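Local coordinates for pseudouridylate synthase RPUSD4, mitochondrial (Homo sapiens, PDB 5UBA), which converts uridine to pseudouridine in mitochondrial RNAs, including 16S ribosomal RNA, a modification needed to assemble that RNA into a functional mitochondrial ribosome, at residues V112-A117 with A254-L259; L235-L240 with R285-M290; M148-S153 with L201-S206; P75-H80 with D97-V102. All coordinates share one frame; numbering follows the deposited sequence. Where two conformers were deposited one is given.

In the fold
The four contacts belong to the RluA-family catalytic fold and show chemistry changing with position. Interaction 1, partly buried and with its centre about 9 Å from the centre of the chain, joins two strands of the large mixed sheet through backbone bonds and a cation-pi stack. Interactions 3 and 4 are buried, mainly apolar and without hydrogen bonds across their segments, each setting a short strand against a helix; the nearest atoms of interactions 3 and 4 lie about 11 Å apart. Interaction 2, a surface contact, joins two helix ends through a guanidinium, a leucine pair and a water. Interaction 1 touches all three others: W116 packs on M290, Y115 on L201, and L257 on H80.

Interaction 1. Residues V112-A117 with A254-L259; sequences VKKYWA and ARQLIL
W116 and R255 meet across these antiparallel strands with the guanidinium over one face of the indole. R255 CZ is 4.0 Å from the centroid of the six-membered ring, a cation-pi contact, and the two planes are only 26° apart. With CG anti to the backbone N (chi1 174°) and a bend at chi2, the R255 chain carries CG over the five-membered ring as a CH-pi contact before its charged end arrives over the six-membered ring. A classic beta bulge, in which R255 and Q256 both face K114, accompanies this approach. K114 O accepts from Q256 N at 3.1 Å and, weakly, from R255 N, while K114 N returns an almost straight bond to Q256 O at 2.9 Å. Replacing W116 by a serine would probably take away the surface under the R255 guanidinium, set that group free to turn, and leave the carboxylate of E190 without its indole N-H. K114 and Q256 run side by side in the same direction, K114 CG passing 3.6 Å from Q256 OE1; their ends go on to Q192 and N270. On the other face of the sheet K113 CG meets L257 CD2 at 3.7 Å, and Y115 CE2 touches A254 CB at 3.8 Å. The Y115 side chain lies about 7 Å from that of D83, the probable catalytic aspartate. Strand 112-120 is bordered on its other side by strand 186-193, and strand 252-259 by strand 269-272, while L257 packs against V89 and V91 of strand 89-93.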
loop_
_atom_site.group_PDB
_atom_site.type_symbol
_atom_site.label_atom_id
_atom_site.label_comp_id
_atom_site.label_asym_id
_atom_site.label_seq_id
_atom_site.Cartn_x
_atom_site.Cartn_y
_atom_site.Cartn_z
ATOM N N VAL A 112 -2.048 -11.469 8.229
ATOM C CA VAL A 112 -3.005 -10.367 8.268
ATOM C C VAL A 112 -2.227 -9.133 7.798
ATOM O O VAL A 112 -1.226 -8.777 8.423
ATOM C CB VAL A 112 -3.534 -10.116 9.683
ATOM C CG1 VAL A 112 -4.417 -8.869 9.707
ATOM C CG2 VAL A 112 -4.291 -11.331 10.205
ATOM N N LYS A 113 -2.696 -8.499 6.731
ATOM C CA LYS A 113 -2.068 -7.317 6.131
ATOM C C LYS A 113 -3.031 -6.158 6.323
ATOM O O LYS A 113 -4.138 -6.226 5.799
ATOM C CB LYS A 113 -1.871 -7.507 4.614
ATOM C CG LYS A 113 -0.949 -8.639 4.184
ATOM C CD LYS A 113 -0.975 -8.901 2.673
ATOM C CE LYS A 113 -2.291 -9.459 2.159
ATOM N NZ LYS A 113 -2.389 -9.547 0.683
ATOM N N LYS A 114 -2.642 -5.122 7.068
ATOM C CA LYS A 114 -3.479 -3.928 7.265
ATOM C C LYS A 114 -2.796 -2.709 6.667
ATOM O O LYS A 114 -1.613 -2.498 6.906
ATOM C CB LYS A 114 -3.727 -3.653 8.742
ATOM C CG LYS A 114 -4.401 -4.770 9.529
ATOM C CD LYS A 114 -5.834 -4.996 9.081
ATOM C CE LYS A 114 -6.558 -5.905 10.064
ATOM N NZ LYS A 114 -8.009 -6.079 9.772
ATOM N N TYR A 115 -3.556 -1.920 5.921
ATOM C CA TYR A 115 -3.070 -0.700 5.309
ATOM C C TYR A 115 -3.924 0.440 5.781
ATOM O O TYR A 115 -5.096 0.252 6.086
ATOM C CB TYR A 115 -3.132 -0.769 3.802
ATOM C CG TYR A 115 -2.185 -1.739 3.156
ATOM C CD1 TYR A 115 -2.414 -3.097 3.239
ATOM C CD2 TYR A 115 -1.123 -1.277 2.384
ATOM C CE1 TYR A 115 -1.569 -4.002 2.618
ATOM C CE2 TYR A 115 -0.263 -2.166 1.766
ATOM C CZ TYR A 115 -0.514 -3.515 1.868
ATOM O OH TYR A 115 0.340 -4.412 1.238
ATOM N N TRP A 116 -3.336 1.615 5.856
ATOM C CA TRP A 116 -4.083 2.843 6.125
ATOM C C TRP A 116 -3.972 3.731 4.909
ATOM O O TRP A 116 -2.884 3.905 4.333
ATOM C CB TRP A 116 -3.528 3.563 7.342
ATOM C CG TRP A 116 -3.929 2.961 8.666
ATOM C CD1 TRP A 116 -4.553 1.760 8.909
ATOM C CD2 TRP A 116 -3.728 3.560 9.936
ATOM N NE1 TRP A 116 -4.734 1.580 10.267
ATOM C CE2 TRP A 116 -4.227 2.671 10.918
ATOM C CE3 TRP A 116 -3.163 4.768 10.343
ATOM C CZ2 TRP A 116 -4.183 2.960 12.276
ATOM C CZ3 TRP A 116 -3.132 5.059 11.707
ATOM C CH2 TRP A 116 -3.648 4.170 12.649
ATOM N N ALA A 117 -5.100 4.350 4.529
ATOM C CA ALA A 117 -5.150 5.273 3.411
ATOM C C ALA A 117 -6.009 6.465 3.760
ATOM O O ALA A 117 -6.957 6.355 4.527
ATOM C CB ALA A 117 -5.705 4.611 2.177
ATOM N N ALA A 254 1.481 0.673 4.544
ATOM C CA ALA A 254 1.413 -0.682 5.097
ATOM C C ALA A 254 1.668 -0.543 6.598
ATOM O O ALA A 254 2.807 -0.412 7.074
ATOM C CB ALA A 254 2.442 -1.581 4.422
ATOM N N ARG A 255 0.557 -0.482 7.331
ATOM C CA ARG A 255 0.544 -0.184 8.747
ATOM C C ARG A 255 0.918 -1.350 9.630
ATOM O O ARG A 255 1.591 -1.180 10.650
ATOM C CB ARG A 255 -0.859 0.315 9.126
ATOM C CG ARG A 255 -1.087 0.545 10.598
ATOM C CD ARG A 255 -0.261 1.681 11.106
ATOM N NE ARG A 255 -0.690 2.053 12.439
ATOM C CZ ARG A 255 -0.161 3.046 13.138
ATOM N NH1 ARG A 255 0.831 3.782 12.640
ATOM N NH2 ARG A 255 -0.651 3.317 14.354
ATOM N N GLN A 256 0.391 -2.518 9.321
ATOM C CA GLN A 256 0.548 -3.657 10.206
ATOM C C GLN A 256 0.627 -4.967 9.434
ATOM O O GLN A 256 -0.069 -5.139 8.440
ATOM C CB GLN A 256 -0.644 -3.699 11.161
ATOM C CG GLN A 256 -0.700 -4.864 12.131
ATOM C CD GLN A 256 -1.826 -4.712 13.126
ATOM O OE1 GLN A 256 -2.930 -4.277 12.764
ATOM N NE2 GLN A 256 -1.564 -5.060 14.394
ATOM N N LEU A 257 1.429 -5.908 9.950
ATOM C CA LEU A 257 1.460 -7.293 9.492
ATOM C C LEU A 257 1.415 -8.190 10.693
ATOM O O LEU A 257 2.180 -7.969 11.631
ATOM C CB LEU A 257 2.772 -7.610 8.772
ATOM C CG LEU A 257 3.008 -7.193 7.349
ATOM C CD1 LEU A 257 4.347 -7.744 6.879
ATOM C CD2 LEU A 257 1.887 -7.676 6.418
ATOM N N ILE A 258 0.551 -9.199 10.684
ATOM C CA ILE A 258 0.552 -10.188 11.767
ATOM C C ILE A 258 0.936 -11.518 11.111
ATOM O O ILE A 258 0.203 -12.023 10.256
ATOM C CB ILE A 258 -0.786 -10.284 12.518
ATOM C CG1 ILE A 258 -1.249 -8.891 12.991
ATOM C CG2 ILE A 258 -0.641 -11.253 13.701
ATOM C CD1 ILE A 258 -2.635 -8.894 13.610
ATOM N N LEU A 259 2.110 -12.031 11.485
ATOM C CA LEU A 259 2.666 -13.262 10.923
ATOM C C LEU A 259 2.441 -14.371 11.948
ATOM O O LEU A 259 2.712 -14.173 13.128
ATOM C CB LEU A 259 4.178 -13.147 10.710
ATOM C CG LEU A 259 4.754 -12.275 9.613
ATOM C CD1 LEU A 259 6.272 -12.174 9.778
ATOM C CD2 LEU A 259 4.442 -12.890 8.269
#

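Interaction 2. Residues L235-L240 with R285-M290; sequences LKKLGL and RLRLEM
R285 reaches across to the carbonyl of K237, in the last turn of a helix closed by a Schellman motif with G239, at positive phi, as its C-prime residue. L240 N and G239 N turn back to L235 O and K236 O, and K237 O, in the last turn, takes a side-chain donor instead. R285 grips it side-on: NE lies 2.8 Å from K237 O and NH1 3.3 Å from the same atom, with the oxygen in the guanidinium plane. Bends at chi2 and chi3 (-50° and -51°) fold the arginine back to present this edge. A leucine in place of R285 would probably leave K237 O without both of these donors and weaken the tie between the two helix ends. Beside this pair of bonds the contact is close and apolar, with L238 CD2 lying 3.9 Å from L286 CG, and L286 continuing onto I118 and S186. The solvent side is looser. There the extended K237 chain crosses R287 at about a right angle, CE lying 4.1 Å from R287 NE over one face of that guanidinium. R287 itself has positive phi and ends helix 277-285 in a second Schellman motif. One water joins the two segments, accepting from K237 NZ at 3.1 Å and donating to L286 O at 2.7 Å.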
loop_
_atom_site.group_PDB
_atom_site.type_symbol
_atom_site.label_atom_id
_atom_site.label_comp_id
_atom_site.label_asym_id
_atom_site.label_seq_id
_atom_site.Cartn_x
_atom_site.Cartn_y
_atom_site.Cartn_z
ATOM N N LEU A 235 -8.518 21.530 -1.121
ATOM C CA LEU A 235 -7.299 22.286 -1.442
ATOM C C LEU A 235 -6.953 23.333 -0.387
ATOM O O LEU A 235 -5.779 23.488 -0.018
ATOM C CB LEU A 235 -7.389 22.905 -2.825
ATOM C CG LEU A 235 -7.375 21.920 -3.989
ATOM C CD1 LEU A 235 -7.820 22.613 -5.275
ATOM C CD2 LEU A 235 -6.016 21.242 -4.167
ATOM N N LYS A 236 -7.962 24.043 0.114
ATOM C CA LYS A 236 -7.743 25.055 1.137
ATOM C C LYS A 236 -7.243 24.445 2.449
ATOM O O LYS A 236 -6.314 24.966 3.058
ATOM C CB LYS A 236 -9.030 25.865 1.358
ATOM C CG LYS A 236 -8.884 27.039 2.304
ATOM C CD LYS A 236 -10.092 27.964 2.182
ATOM C CE LYS A 236 -10.671 28.309 3.542
ATOM N NZ LYS A 236 -9.699 29.003 4.433
ATOM N N LYS A 237 -7.829 23.321 2.865
ATOM C CA LYS A 237 -7.327 22.587 4.041
ATOM C C LYS A 237 -5.859 22.165 3.875
ATOM O O LYS A 237 -5.045 22.363 4.775
ATOM C CB LYS A 237 -8.209 21.376 4.332
ATOM C CG LYS A 237 -9.568 21.710 4.927
ATOM C CD LYS A 237 -10.444 20.466 4.949
ATOM C CE LYS A 237 -11.767 20.698 5.645
ATOM N NZ LYS A 237 -12.757 19.698 5.162
ATOM N N LEU A 238 -5.540 21.654 2.694
ATOM C CA LEU A 238 -4.178 21.212 2.405
ATOM C C LEU A 238 -3.191 22.342 2.187
ATOM O O LEU A 238 -1.995 22.090 2.222
ATOM C CB LEU A 238 -4.143 20.281 1.196
ATOM C CG LEU A 238 -4.870 18.945 1.348
ATOM C CD1 LEU A 238 -4.836 18.221 0.040
ATOM C CD2 LEU A 238 -4.226 18.099 2.428
ATOM N N GLY A 239 -3.675 23.565 1.946
ATOM C CA GLY A 239 -2.817 24.707 1.675
ATOM C C GLY A 239 -2.196 24.710 0.297
ATOM O O GLY A 239 -1.078 25.227 0.131
ATOM N N LEU A 240 -2.913 24.167 -0.686
ATOM C CA LEU A 240 -2.402 23.974 -2.046
ATOM C C LEU A 240 -3.274 24.648 -3.076
ATOM O O LEU A 240 -4.482 24.747 -2.887
ATOM C CB LEU A 240 -2.329 22.473 -2.382
ATOM C CG LEU A 240 -1.270 21.666 -1.639
ATOM C CD1 LEU A 240 -1.476 20.171 -1.877
ATOM C CD2 LEU A 240 0.126 22.083 -2.085
ATOM N N ARG A 285 -4.161 18.319 8.489
ATOM C CA ARG A 285 -4.719 19.377 7.636
ATOM C C ARG A 285 -6.158 19.093 7.250
ATOM O O ARG A 285 -6.980 20.016 7.137
ATOM C CB ARG A 285 -3.884 19.586 6.366
ATOM C CG ARG A 285 -2.468 20.104 6.576
ATOM C CD ARG A 285 -2.402 21.308 7.463
ATOM N NE ARG A 285 -3.324 22.354 7.033
ATOM C CZ ARG A 285 -3.556 23.462 7.740
ATOM N NH1 ARG A 285 -4.420 24.365 7.287
ATOM N NH2 ARG A 285 -2.935 23.662 8.901
ATOM N N LEU A 286 -6.473 17.818 7.025
ATOM C CA LEU A 286 -7.795 17.410 6.601
ATOM C C LEU A 286 -8.765 17.223 7.775
ATOM O O LEU A 286 -9.922 16.906 7.547
ATOM C CB LEU A 286 -7.711 16.114 5.780
ATOM C CG LEU A 286 -7.050 16.304 4.426
ATOM C CD1 LEU A 286 -6.742 14.947 3.814
ATOM C CD2 LEU A 286 -7.887 17.131 3.479
ATOM N N ARG A 287 -8.298 17.437 8.998
ATOM C CA ARG A 287 -9.096 17.358 10.235
ATOM C C ARG A 287 -9.572 15.968 10.551
ATOM O O ARG A 287 -10.642 15.776 11.121
ATOM C CB ARG A 287 -10.244 18.360 10.220
ATOM C CG ARG A 287 -9.743 19.753 9.872
ATOM C CD ARG A 287 -10.873 20.721 9.701
ATOM N NE ARG A 287 -10.348 22.018 9.265
ATOM C CZ ARG A 287 -11.091 23.107 9.070
ATOM N NH1 ARG A 287 -10.510 24.227 8.650
ATOM N NH2 ARG A 287 -12.419 23.072 9.263
ATOM N N LEU A 288 -8.739 15.002 10.165
ATOM C CA LEU A 288 -8.933 13.596 10.499
ATOM C C LEU A 288 -8.166 13.283 11.759
ATOM O O LEU A 288 -7.179 13.941 12.068
ATOM C CB LEU A 288 -8.452 12.720 9.345
ATOM C CG LEU A 288 -9.263 12.906 8.058
ATOM C CD1 LEU A 288 -8.585 12.256 6.851
ATOM C CD2 LEU A 288 -10.680 12.371 8.207
ATOM N N GLU A 289 -8.656 12.309 12.507
ATOM C CA GLU A 289 -8.084 11.924 13.774
ATOM C C GLU A 289 -7.480 10.532 13.684
ATOM O O GLU A 289 -7.963 9.677 12.948
ATOM C CB GLU A 289 -9.181 11.911 14.838
ATOM C CG GLU A 289 -9.922 13.239 14.964
ATOM C CD GLU A 289 -10.829 13.296 16.185
ATOM O OE1 GLU A 289 -12.072 13.176 16.037
ATOM O OE2 GLU A 289 -10.296 13.455 17.301
ATOM N N MET A 290 -6.463 10.288 14.492
ATOM C CA MET A 290 -5.976 8.923 14.703
ATOM C C MET A 290 -7.018 8.118 15.470
ATOM O O MET A 290 -7.685 8.671 16.356
ATOM C CB MET A 290 -4.688 8.949 15.511
ATOM C CG MET A 290 -3.534 9.643 14.815
ATOM S SD MET A 290 -2.957 8.615 13.442
ATOM C CE MET A 290 -1.834 7.524 14.321
HETATM O O HOH W 1 -11.569 16.893 5.357
#

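Interaction 3. Residues M148-S153 with L201-S206; sequences MTLSPS and LRVHLS
L150 and V203 lie alongside one another, their side chains running in opposing senses, bringing a short strand against a helix without a single hydrogen bond between the two segments. Followed outward, L150 closes on its partner step by step. From CB the chain turns so that CG stands beside the backbone N (chi1 -61°), which directs the branch to the helix although CB itself does not point there. CG comes to 4.1 Å from V203 CG1. One step further, CD2 does most of the touching: it lies 3.6 Å from V203 CG1 and 3.8 Å from H204 CD2, reaching the edge of the imidazole near its plane. That ring is held by hydrogen bonds between ND1 and T175 OG1 and between NE2 and I132 O, so L150 meets a carbon edge whose rotation these two bonds probably hold. The two V203 methyls divide the work, CG1 serving L150 while CG2 rests 4.0 Å from M148 CB; M148 then bends at chi2 and carries its thioether away. The M148 side chain lies about 9 Å from that of D83, the probable active-site aspartate. Strand 149-150 pairs antiparallel with strand 134-135, and helix 200-209 also rests through L201 and L205 on strands 112-120 and 186-193.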
loop_
_atom_site.group_PDB
_atom_site.type_symbol
_atom_site.label_atom_id
_atom_site.label_comp_id
_atom_site.label_asym_id
_atom_site.label_seq_id
_atom_site.Cartn_x
_atom_site.Cartn_y
_atom_site.Cartn_z
ATOM N N MET A 148 -5.076 -1.948 -14.784
ATOM C CA MET A 148 -6.031 -2.703 -13.952
ATOM C C MET A 148 -7.404 -2.048 -13.938
ATOM O O MET A 148 -7.521 -0.829 -13.771
ATOM C CB MET A 148 -5.529 -2.816 -12.507
ATOM C CG MET A 148 -4.062 -3.171 -12.353
ATOM S SD MET A 148 -3.567 -4.700 -13.159
ATOM C CE MET A 148 -1.794 -4.513 -13.217
ATOM N N THR A 149 -8.444 -2.869 -14.096
ATOM C CA THR A 149 -9.838 -2.415 -14.003
ATOM C C THR A 149 -10.690 -3.470 -13.296
ATOM O O THR A 149 -10.227 -4.584 -13.067
ATOM C CB THR A 149 -10.427 -2.157 -15.403
ATOM O OG1 THR A 149 -10.204 -3.305 -16.234
ATOM C CG2 THR A 149 -9.773 -0.933 -16.044
ATOM N N LEU A 150 -11.925 -3.113 -12.955
ATOM C CA LEU A 150 -12.875 -4.066 -12.396
ATOM C C LEU A 150 -13.522 -4.877 -13.506
ATOM O O LEU A 150 -13.624 -4.408 -14.644
ATOM C CB LEU A 150 -13.968 -3.354 -11.584
ATOM C CG LEU A 150 -13.487 -2.552 -10.372
ATOM C CD1 LEU A 150 -14.661 -1.962 -9.619
ATOM C CD2 LEU A 150 -12.684 -3.439 -9.450
ATOM N N SER A 151 -13.979 -6.078 -13.155
ATOM C CA SER A 151 -14.660 -6.975 -14.095
ATOM C C SER A 151 -15.941 -7.501 -13.435
ATOM O O SER A 151 -15.947 -8.596 -12.875
ATOM C CB SER A 151 -13.712 -8.102 -14.491
ATOM O OG SER A 151 -14.352 -9.072 -15.305
ATOM N N PRO A 152 -17.041 -6.715 -13.490
ATOM C CA PRO A 152 -18.277 -7.126 -12.812
ATOM C C PRO A 152 -19.130 -8.071 -13.646
ATOM O O PRO A 152 -18.829 -8.320 -14.810
ATOM C CB PRO A 152 -19.030 -5.807 -12.588
ATOM C CG PRO A 152 -18.235 -4.741 -13.278
ATOM C CD PRO A 152 -17.201 -5.403 -14.136
ATOM N N SER A 153 -20.180 -8.583 -13.011
ATOM C CA SER A 153 -21.085 -9.541 -13.614
ATOM C C SER A 153 -21.954 -8.939 -14.723
ATOM O O SER A 153 -22.389 -9.673 -15.603
ATOM C CB SER A 153 -21.972 -10.173 -12.538
ATOM N N LEU A 201 -6.131 -2.458 -3.738
ATOM C CA LEU A 201 -6.672 -1.452 -2.800
ATOM C C LEU A 201 -7.069 -0.169 -3.509
ATOM O O LEU A 201 -8.139 0.412 -3.234
ATOM C CB LEU A 201 -5.696 -1.130 -1.656
ATOM C CG LEU A 201 -5.280 -2.321 -0.792
ATOM C CD1 LEU A 201 -4.334 -1.869 0.297
ATOM C CD2 LEU A 201 -6.483 -3.042 -0.220
ATOM N N ARG A 202 -6.195 0.282 -4.397
ATOM C CA ARG A 202 -6.449 1.497 -5.155
ATOM C C ARG A 202 -7.637 1.368 -6.075
ATOM O O ARG A 202 -8.460 2.281 -6.158
ATOM C CB ARG A 202 -5.191 1.907 -5.920
ATOM C CG ARG A 202 -4.060 2.311 -5.003
ATOM C CD ARG A 202 -2.742 2.325 -5.735
ATOM N NE ARG A 202 -2.672 3.421 -6.679
ATOM C CZ ARG A 202 -1.631 3.660 -7.471
ATOM N NH1 ARG A 202 -0.564 2.869 -7.419
ATOM N NH2 ARG A 202 -1.653 4.691 -8.310
ATOM N N VAL A 203 -7.726 0.247 -6.768
ATOM C CA VAL A 203 -8.810 0.012 -7.747
ATOM C C VAL A 203 -10.125 -0.221 -7.010
ATOM O O VAL A 203 -11.153 0.376 -7.354
ATOM C CB VAL A 203 -8.438 -1.128 -8.700
ATOM C CG1 VAL A 203 -9.601 -1.534 -9.618
ATOM C CG2 VAL A 203 -7.220 -0.725 -9.524
ATOM N N HIS A 204 -10.115 -1.020 -5.961
ATOM C CA HIS A 204 -11.350 -1.219 -5.205
ATOM C C HIS A 204 -11.867 0.074 -4.579
ATOM O O HIS A 204 -13.065 0.350 -4.602
ATOM C CB HIS A 204 -11.152 -2.286 -4.148
ATOM C CG HIS A 204 -11.306 -3.675 -4.667
ATOM N ND1 HIS A 204 -11.026 -4.775 -3.897
ATOM C CD2 HIS A 204 -11.791 -4.142 -5.842
ATOM C CE1 HIS A 204 -11.328 -5.871 -4.580
ATOM N NE2 HIS A 204 -11.787 -5.517 -5.766
ATOM N N LEU A 205 -10.986 0.896 -4.014
ATOM C CA LEU A 205 -11.436 2.166 -3.425
ATOM C C LEU A 205 -11.954 3.148 -4.485
ATOM O O LEU A 205 -13.005 3.774 -4.300
ATOM C CB LEU A 205 -10.302 2.825 -2.632
ATOM C CG LEU A 205 -10.106 2.329 -1.217
ATOM C CD1 LEU A 205 -8.784 2.823 -0.652
ATOM C CD2 LEU A 205 -11.245 2.746 -0.302
ATOM N N SER A 206 -11.214 3.303 -5.582
ATOM C CA SER A 206 -11.567 4.302 -6.600
ATOM C C SER A 206 -12.801 3.872 -7.371
ATOM O O SER A 206 -13.764 4.631 -7.438
ATOM C CB SER A 206 -10.419 4.558 -7.558
ATOM O OG SER A 206 -10.834 5.583 -8.441
#

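Interaction 4. Residues P75-H80 with D97-V102; sequences PLHLCH and DMAHQV
The imidazole of H77 is carried on a CB that lies 3.6 Å from A99 CB. The second flat group, the ring of H80, takes no part in touching residues 97-102: it stacks with F106 further along the same helix, and its NE2 accepts from V91 N. The A99 methyl is also 3.6 Å from L78 O, a carbonyl that bonds to Q103 NE2. Strand 77-78 is an outermost strand of a four-stranded antiparallel sheet, paired with strand 89-93, and helix 96-107, which follows strand 89-93 in the chain, packs on H77 and on C79 just after strand 77-78. Here the chain enters the HRLD sequence of the RluA family, which H80 opens and D83, the aspartate thought to be catalytic by similarity, closes. C79 packs against A99 and V102, three residues apart on the helix. Its SG, placed beside the backbone N by a chi1 of -63°, lies 3.8 Å from A99 CA and 3.9 Å from V102 CB. C79 CB meets V102 CG1 at 3.6 Å, the methyl that chi1 near 180° sets anti to the V102 backbone N; the same methyl touches L259 CD2 of strand 252-259.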
loop_
_atom_site.group_PDB
_atom_site.type_symbol
_atom_site.label_atom_id
_atom_site.label_comp_id
_atom_site.label_asym_id
_atom_site.label_seq_id
_atom_site.Cartn_x
_atom_site.Cartn_y
_atom_site.Cartn_z
ATOM N N PRO A 75 23.498 -11.877 1.147
ATOM C CA PRO A 75 22.395 -10.896 1.075
ATOM C C PRO A 75 21.134 -11.295 1.837
ATOM O O PRO A 75 20.839 -12.482 1.984
ATOM C CB PRO A 75 22.118 -10.782 -0.430
ATOM C CG PRO A 75 23.418 -11.183 -1.086
ATOM C CD PRO A 75 23.982 -12.240 -0.197
ATOM N N LEU A 76 20.418 -10.294 2.343
ATOM C CA LEU A 76 19.057 -10.524 2.832
ATOM C C LEU A 76 18.178 -10.920 1.649
ATOM O O LEU A 76 18.505 -10.678 0.491
ATOM C CB LEU A 76 18.548 -9.244 3.527
ATOM C CG LEU A 76 19.100 -9.033 4.930
ATOM C CD1 LEU A 76 19.109 -7.561 5.345
ATOM C CD2 LEU A 76 18.291 -9.816 5.958
ATOM N N HIS A 77 17.058 -11.589 1.964
ATOM C CA HIS A 77 16.088 -12.067 1.005
ATOM C C HIS A 77 14.734 -11.400 1.173
ATOM O O HIS A 77 14.237 -11.240 2.288
ATOM C CB HIS A 77 15.892 -13.568 1.211
ATOM C CG HIS A 77 17.147 -14.342 1.010
ATOM N ND1 HIS A 77 17.503 -14.864 -0.210
ATOM C CD2 HIS A 77 18.144 -14.652 1.866
ATOM C CE1 HIS A 77 18.678 -15.461 -0.100
ATOM N NE2 HIS A 77 19.090 -15.344 1.146
ATOM N N LEU A 78 14.142 -11.081 0.034
ATOM C CA LEU A 78 12.755 -10.600 -0.043
ATOM C C LEU A 78 11.794 -11.710 0.381
ATOM O O LEU A 78 11.995 -12.895 0.047
ATOM C CB LEU A 78 12.394 -10.207 -1.474
ATOM C CG LEU A 78 13.157 -9.045 -2.114
ATOM C CD1 LEU A 78 12.805 -8.908 -3.586
ATOM C CD2 LEU A 78 12.908 -7.750 -1.348
ATOM N N CYS A 79 10.770 -11.311 1.136
ATOM C CA CYS A 79 9.652 -12.208 1.512
ATOM C C CYS A 79 8.297 -11.860 0.912
ATOM O O CYS A 79 7.393 -12.685 0.949
ATOM C CB CYS A 79 9.515 -12.198 3.018
ATOM S SG CYS A 79 10.964 -12.837 3.900
ATOM N N HIS A 80 8.124 -10.626 0.473
ATOM C CA HIS A 80 6.888 -10.115 -0.105
ATOM C C HIS A 80 7.196 -8.760 -0.713
ATOM O O HIS A 80 8.275 -8.200 -0.496
ATOM C CB HIS A 80 5.781 -9.999 0.948
ATOM C CG HIS A 80 6.055 -8.990 2.011
ATOM N ND1 HIS A 80 5.237 -7.892 2.205
ATOM C CD2 HIS A 80 7.020 -8.926 2.962
ATOM C CE1 HIS A 80 5.687 -7.206 3.242
ATOM N NE2 HIS A 80 6.790 -7.782 3.688
ATOM N N ASP A 97 15.544 -20.242 2.816
ATOM C CA ASP A 97 14.449 -21.152 3.132
ATOM C C ASP A 97 13.417 -20.475 4.011
ATOM O O ASP A 97 12.217 -20.706 3.831
ATOM C CB ASP A 97 14.952 -22.448 3.774
ATOM C CG ASP A 97 15.737 -23.303 2.807
ATOM O OD1 ASP A 97 15.449 -23.308 1.590
ATOM O OD2 ASP A 97 16.659 -23.981 3.275
ATOM N N MET A 98 13.864 -19.607 4.913
ATOM C CA MET A 98 12.912 -18.816 5.714
ATOM C C MET A 98 12.150 -17.818 4.842
ATOM O O MET A 98 10.929 -17.634 5.022
ATOM C CB MET A 98 13.629 -18.094 6.861
ATOM C CG MET A 98 12.716 -17.267 7.760
ATOM S SD MET A 98 11.351 -18.220 8.473
ATOM C CE MET A 98 12.218 -19.475 9.420
ATOM N N ALA A 99 12.843 -17.185 3.882
ATOM C CA ALA A 99 12.172 -16.336 2.898
ATOM C C ALA A 99 11.080 -17.113 2.186
ATOM O O ALA A 99 9.974 -16.612 2.046
ATOM C CB ALA A 99 13.141 -15.759 1.876
ATOM N N HIS A 100 11.390 -18.343 1.764
ATOM C CA HIS A 100 10.382 -19.173 1.104
ATOM C C HIS A 100 9.222 -19.496 2.039
ATOM O O HIS A 100 8.068 -19.480 1.599
ATOM C CB HIS A 100 10.993 -20.477 0.571
ATOM C CG HIS A 100 11.857 -20.277 -0.626
ATOM N ND1 HIS A 100 12.726 -21.247 -1.083
ATOM C CD2 HIS A 100 12.001 -19.218 -1.457
ATOM C CE1 HIS A 100 13.360 -20.792 -2.148
ATOM N NE2 HIS A 100 12.940 -19.564 -2.396
ATOM N N GLN A 101 9.532 -19.762 3.300
ATOM C CA GLN A 101 8.492 -20.047 4.305
ATOM C C GLN A 101 7.534 -18.858 4.465
ATOM O O GLN A 101 6.295 -19.000 4.437
ATOM C CB GLN A 101 9.137 -20.407 5.627
ATOM C CG GLN A 101 8.180 -20.950 6.661
ATOM C CD GLN A 101 8.873 -21.293 7.963
ATOM O OE1 GLN A 101 10.037 -21.707 7.972
ATOM N NE2 GLN A 101 8.168 -21.125 9.066
ATOM N N VAL A 102 8.104 -17.667 4.557
ATOM C CA VAL A 102 7.290 -16.460 4.689
ATOM C C VAL A 102 6.483 -16.174 3.424
ATOM O O VAL A 102 5.311 -15.797 3.526
ATOM C CB VAL A 102 8.144 -15.240 5.103
ATOM C CG1 VAL A 102 7.268 -13.992 5.227
ATOM C CG2 VAL A 102 8.788 -15.521 6.448
#